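Local coordinates for transmembrane oligosaccharyl transferase (Archaeoglobus fulgidus, PDB 3WAJ), which belongs to the STT3/AglB family of membrane-embedded oligosaccharyl transferases, which join a multi-helix transmembrane region to a soluble C-terminal part, at residues Ser691-Pro702 and Pro767-Lys778. Numbering follows the deposited sequence.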
loop_
_atom_site.group_PDB
_atom_site.type_symbol
_atom_site.label_atom_id
_atom_site.label_comp_id
_atom_site.label_asym_id
_atom_site.label_seq_id
_atom_site.Cartn_x
_atom_site.Cartn_y
_atom_site.Cartn_z
ATOM N N SER A 691 3.286 -3.844 32.990
ATOM C CA SER A 691 2.302 -3.569 34.038
ATOM C C SER A 691 0.912 -3.262 33.509
ATOM O O SER A 691 -0.085 -3.553 34.172
ATOM C CB SER A 691 2.768 -2.396 34.895
ATOM O OG SER A 691 3.836 -2.780 35.717
ATOM N N HIS A 692 0.864 -2.679 32.314
ATOM C CA HIS A 692 -0.345 -2.068 31.779
ATOM C C HIS A 692 -0.849 -2.738 30.507
ATOM O O HIS A 692 -1.673 -2.171 29.790
ATOM C CB HIS A 692 -0.084 -0.585 31.494
ATOM C CG HIS A 692 0.338 0.187 32.705
ATOM N ND1 HIS A 692 -0.536 0.504 33.725
ATOM C CD2 HIS A 692 1.542 0.685 33.071
ATOM C CE1 HIS A 692 0.112 1.174 34.662
ATOM N NE2 HIS A 692 1.374 1.294 34.290
ATOM N N TYR A 693 -0.352 -3.937 30.217
ATOM C CA TYR A 693 -0.775 -4.659 29.013
ATOM C C TYR A 693 -0.997 -6.118 29.350
ATOM O O TYR A 693 -0.240 -6.686 30.131
ATOM C CB TYR A 693 0.282 -4.524 27.902
ATOM C CG TYR A 693 0.496 -3.093 27.520
ATOM C CD1 TYR A 693 -0.154 -2.554 26.434
ATOM C CD2 TYR A 693 1.306 -2.264 28.279
ATOM C CE1 TYR A 693 0.006 -1.224 26.096
ATOM C CE2 TYR A 693 1.465 -0.917 27.955
ATOM C CZ TYR A 693 0.818 -0.413 26.862
ATOM O OH TYR A 693 0.976 0.910 26.530
ATOM N N ARG A 694 -2.035 -6.722 28.773
ATOM C CA ARG A 694 -2.305 -8.159 28.954
ATOM C C ARG A 694 -2.666 -8.713 27.590
ATOM O O ARG A 694 -3.238 -7.993 26.761
ATOM C CB ARG A 694 -3.458 -8.395 29.954
ATOM C CG ARG A 694 -4.745 -7.601 29.659
ATOM C CD ARG A 694 -5.859 -8.004 30.593
ATOM N NE ARG A 694 -7.121 -7.300 30.354
ATOM C CZ ARG A 694 -8.204 -7.419 31.124
ATOM N NH1 ARG A 694 -8.180 -8.207 32.186
ATOM N NH2 ARG A 694 -9.303 -6.748 30.836
ATOM N N MET A 695 -2.323 -9.967 27.327
ATOM C CA MET A 695 -2.752 -10.580 26.080
ATOM C C MET A 695 -4.224 -10.955 26.233
ATOM O O MET A 695 -4.651 -11.379 27.310
ATOM C CB MET A 695 -1.894 -11.804 25.777
ATOM C CG MET A 695 -2.303 -12.600 24.541
ATOM S SD MET A 695 -0.952 -13.669 24.040
ATOM C CE MET A 695 -1.912 -14.936 23.334
ATOM N N ILE A 696 -5.011 -10.779 25.176
ATOM C CA ILE A 696 -6.421 -11.160 25.252
ATOM C C ILE A 696 -6.813 -12.188 24.205
ATOM O O ILE A 696 -7.851 -12.852 24.337
ATOM C CB ILE A 696 -7.358 -9.949 25.166
ATOM C CG1 ILE A 696 -7.156 -9.205 23.851
ATOM C CG2 ILE A 696 -7.139 -9.028 26.347
ATOM C CD1 ILE A 696 -8.050 -7.977 23.712
ATOM N N TYR A 697 -5.976 -12.310 23.173
ATOM C CA TYR A 697 -6.223 -13.202 22.034
ATOM C C TYR A 697 -4.950 -13.397 21.206
ATOM O O TYR A 697 -4.178 -12.450 21.022
ATOM C CB TYR A 697 -7.328 -12.599 21.147
ATOM C CG TYR A 697 -7.626 -13.334 19.847
ATOM C CD1 TYR A 697 -6.837 -13.148 18.708
ATOM C CD2 TYR A 697 -8.737 -14.170 19.737
ATOM C CE1 TYR A 697 -7.133 -13.804 17.504
ATOM C CE2 TYR A 697 -9.034 -14.825 18.545
ATOM C CZ TYR A 697 -8.229 -14.637 17.436
ATOM O OH TYR A 697 -8.521 -15.284 16.261
ATOM N N GLU A 698 -4.732 -14.606 20.695
ATOM C CA GLU A 698 -3.753 -14.813 19.615
ATOM C C GLU A 698 -4.338 -15.731 18.546
ATOM O O GLU A 698 -5.228 -16.535 18.816
ATOM C CB GLU A 698 -2.422 -15.390 20.127
ATOM C CG GLU A 698 -2.488 -16.863 20.566
ATOM C CD GLU A 698 -1.100 -17.450 20.902
ATOM O OE1 GLU A 698 -0.068 -16.872 20.480
ATOM O OE2 GLU A 698 -1.029 -18.499 21.587
ATOM N N SER A 699 -3.836 -15.597 17.324
ATOM C CA SER A 699 -4.259 -16.448 16.216
ATOM C C SER A 699 -3.495 -17.749 16.241
ATOM O O SER A 699 -2.637 -17.974 17.097
ATOM C CB SER A 699 -3.930 -15.778 14.899
ATOM O OG SER A 699 -2.529 -15.616 14.764
ATOM N N ASP A 700 -3.792 -18.579 15.252
ATOM C CA ASP A 700 -3.040 -19.782 14.973
ATOM C C ASP A 700 -1.565 -19.473 14.628
ATOM O O ASP A 700 -1.193 -18.312 14.398
ATOM C CB ASP A 700 -3.710 -20.506 13.809
ATOM C CG ASP A 700 -3.523 -22.001 13.876
ATOM O OD1 ASP A 700 -2.650 -22.455 14.658
ATOM O OD2 ASP A 700 -4.247 -22.718 13.144
ATOM N N TYR A 701 -0.737 -20.516 14.596
ATOM C CA TYR A 701 0.700 -20.394 14.341
ATOM C C TYR A 701 0.994 -19.964 12.907
ATOM O O TYR A 701 0.134 -20.108 12.029
ATOM C CB TYR A 701 1.385 -21.751 14.584
ATOM C CG TYR A 701 1.425 -22.161 16.039
ATOM C CD1 TYR A 701 2.342 -21.589 16.906
ATOM C CD2 TYR A 701 0.556 -23.131 16.539
ATOM C CE1 TYR A 701 2.392 -21.951 18.235
ATOM C CE2 TYR A 701 0.597 -23.508 17.882
ATOM C CZ TYR A 701 1.520 -22.905 18.716
ATOM O OH TYR A 701 1.597 -23.250 20.042
ATOM N N PRO A 702 2.211 -19.440 12.655
ATOM C CA PRO A 702 2.646 -19.366 11.250
ATOM C C PRO A 702 2.551 -20.754 10.605
ATOM O O PRO A 702 2.771 -21.763 11.285
ATOM C CB PRO A 702 4.113 -18.921 11.338
ATOM C CG PRO A 702 4.458 -18.821 12.820
ATOM C CD PRO A 702 3.143 -18.746 13.564
ATOM N N PRO A 767 7.323 -21.606 19.160
ATOM C CA PRO A 767 6.673 -20.614 18.306
ATOM C C PRO A 767 5.406 -20.107 19.002
ATOM O O PRO A 767 5.148 -20.503 20.131
ATOM C CB PRO A 767 6.327 -21.412 17.042
ATOM C CG PRO A 767 6.082 -22.811 17.531
ATOM C CD PRO A 767 7.070 -22.991 18.706
ATOM N N SER A 768 4.637 -19.245 18.345
ATOM C CA SER A 768 3.487 -18.597 18.974
ATOM C C SER A 768 2.585 -18.079 17.859
ATOM O O SER A 768 2.909 -18.218 16.665
ATOM C CB SER A 768 3.948 -17.441 19.848
ATOM O OG SER A 768 4.397 -16.357 19.031
ATOM N N GLY A 769 1.464 -17.473 18.235
ATOM C CA GLY A 769 0.512 -17.007 17.240
ATOM C C GLY A 769 1.095 -15.937 16.328
ATOM O O GLY A 769 1.819 -15.019 16.781
ATOM N N TYR A 770 0.762 -16.048 15.044
ATOM C CA TYR A 770 1.143 -15.055 14.033
ATOM C C TYR A 770 0.677 -13.653 14.445
ATOM O O TYR A 770 1.436 -12.682 14.361
ATOM C CB TYR A 770 0.506 -15.429 12.694
ATOM C CG TYR A 770 1.098 -14.753 11.474
ATOM C CD1 TYR A 770 1.803 -15.485 10.533
ATOM C CD2 TYR A 770 0.916 -13.387 11.236
ATOM C CE1 TYR A 770 2.324 -14.882 9.396
ATOM C CE2 TYR A 770 1.444 -12.779 10.102
ATOM C CZ TYR A 770 2.150 -13.536 9.194
ATOM O OH TYR A 770 2.685 -12.959 8.075
ATOM N N VAL A 771 -0.577 -13.560 14.881
ATOM C CA VAL A 771 -1.148 -12.285 15.307
ATOM C C VAL A 771 -1.510 -12.352 16.781
ATOM O O VAL A 771 -2.109 -13.325 17.225
ATOM C CB VAL A 771 -2.408 -11.931 14.499
ATOM C CG1 VAL A 771 -2.923 -10.547 14.905
ATOM C CG2 VAL A 771 -2.109 -11.957 13.016
ATOM N N LYS A 772 -1.133 -11.323 17.537
ATOM C CA LYS A 772 -1.477 -11.235 18.957
ATOM C C LYS A 772 -2.150 -9.902 19.270
ATOM O O LYS A 772 -1.755 -8.867 18.744
ATOM C CB LYS A 772 -0.239 -11.430 19.838
ATOM C CG LYS A 772 0.332 -12.829 19.779
ATOM C CD LYS A 772 1.663 -12.870 20.503
ATOM C CE LYS A 772 2.485 -14.069 20.080
ATOM N NZ LYS A 772 3.604 -14.265 21.023
ATOM N N ILE A 773 -3.169 -9.942 20.121
ATOM C CA ILE A 773 -3.867 -8.735 20.539
ATOM C C ILE A 773 -3.694 -8.510 22.041
ATOM O O ILE A 773 -3.899 -9.414 22.850
ATOM C CB ILE A 773 -5.359 -8.832 20.212
ATOM C CG1 ILE A 773 -5.550 -9.035 18.715
ATOM C CG2 ILE A 773 -6.117 -7.592 20.664
ATOM C CD1 ILE A 773 -7.006 -9.274 18.324
ATOM N N PHE A 774 -3.329 -7.297 22.417
ATOM C CA PHE A 774 -3.201 -6.949 23.821
ATOM C C PHE A 774 -4.162 -5.813 24.181
ATOM O O PHE A 774 -4.526 -4.996 23.325
ATOM C CB PHE A 774 -1.768 -6.518 24.118
ATOM C CG PHE A 774 -0.743 -7.575 23.808
ATOM C CD1 PHE A 774 -0.219 -8.369 24.826
ATOM C CD2 PHE A 774 -0.302 -7.780 22.500
ATOM C CE1 PHE A 774 0.730 -9.366 24.554
ATOM C CE2 PHE A 774 0.655 -8.774 22.217
ATOM C CZ PHE A 774 1.169 -9.566 23.253
ATOM N N GLU A 775 -4.565 -5.759 25.449
ATOM C CA GLU A 775 -5.380 -4.661 25.948
ATOM C C GLU A 775 -4.553 -3.780 26.866
ATOM O O GLU A 775 -3.880 -4.273 27.782
ATOM C CB GLU A 775 -6.603 -5.167 26.728
ATOM C CG GLU A 775 -7.532 -4.039 27.167
ATOM C CD GLU A 775 -8.681 -4.514 28.037
ATOM O OE1 GLU A 775 -8.594 -5.638 28.589
ATOM O OE2 GLU A 775 -9.669 -3.751 28.175
ATOM N N ARG A 776 -4.603 -2.474 26.622
ATOM C CA ARG A 776 -3.970 -1.529 27.533
ATOM C C ARG A 776 -4.915 -1.300 28.710
ATOM O O ARG A 776 -6.119 -1.100 28.540
ATOM C CB ARG A 776 -3.630 -0.214 26.829
ATOM C CG ARG A 776 -3.031 0.825 27.748
ATOM C CD ARG A 776 -2.382 1.980 26.988
ATOM N NE ARG A 776 -1.919 2.971 27.954
ATOM C CZ ARG A 776 -2.539 4.116 28.216
ATOM N NH1 ARG A 776 -3.618 4.455 27.530
ATOM N NH2 ARG A 776 -2.057 4.933 29.149
ATOM N N VAL A 777 -4.354 -1.319 29.909
ATOM C CA VAL A 777 -5.131 -1.498 31.119
ATOM C C VAL A 777 -4.466 -0.709 32.245
ATOM O O VAL A 777 -3.237 -0.592 32.269
ATOM C CB VAL A 777 -5.167 -3.017 31.428
ATOM C CG1 VAL A 777 -4.666 -3.327 32.818
ATOM C CG2 VAL A 777 -6.531 -3.603 31.161
ATOM N N LYS A 778 -5.258 -0.159 33.167
ATOM C CA LYS A 778 -4.689 0.560 34.312
ATOM C C LYS A 778 -3.819 -0.369 35.152
ATOM O O LYS A 778 -2.644 -0.084 35.383
ATOM C CB LYS A 778 -5.785 1.171 35.188
ATOM C CG LYS A 778 -6.066 2.641 34.912
ATOM C CD LYS A 778 -7.409 3.077 35.494
ATOM C CE LYS A 778 -7.678 4.541 35.209
ATOM N NZ LYS A 778 -7.246 4.906 33.825
HETATM O O HOH W 1 4.217 -23.190 21.220
#
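Arg694 and Glu775 face each other as a hydrogen-bonded antiparallel pair, and their side chains run side by side in the same direction. From Arg694 CB the chain turns to CG, placed between the backbone N and carbonyl carbon (chi1 51°) and 3.9 Å from Glu775 O. It is extended from CG to NE, with CD 4.1 Å from Glu775 OE1, and the guanidinium closes on that one oxygen from a single face of the carboxylate: NE donates to Glu775 OE1 at 2.8 Å on the anti side, NH2 to the same OE1 at 2.6 Å on the syn side. Val777 CG2 lies 3.8 Å from Arg694 NE, and NH1 is taken by Glu855. Strands 693-698 and 771-776 form one edge of a mixed sheet, with 693-698 outermost and 771-776 also paired with strand 605-611. A classic beta bulge shifts their register by one: Ile696 and Tyr697 stand opposite the single Ile773, whose CG2 packs 3.6 Å from Ile696 CD1. On the face opposite Arg694, Glu775 and Ile773, Met695 makes an oblique Met-aromatic contact with Phe774. Where the strands end, Ser699 OG accepts from Val771 N (2.8 Å), while Glu698, held by Arg805 at OE1 and Thr801 at OE2, receives Gly769 N at OE1 from above its carboxylate plane.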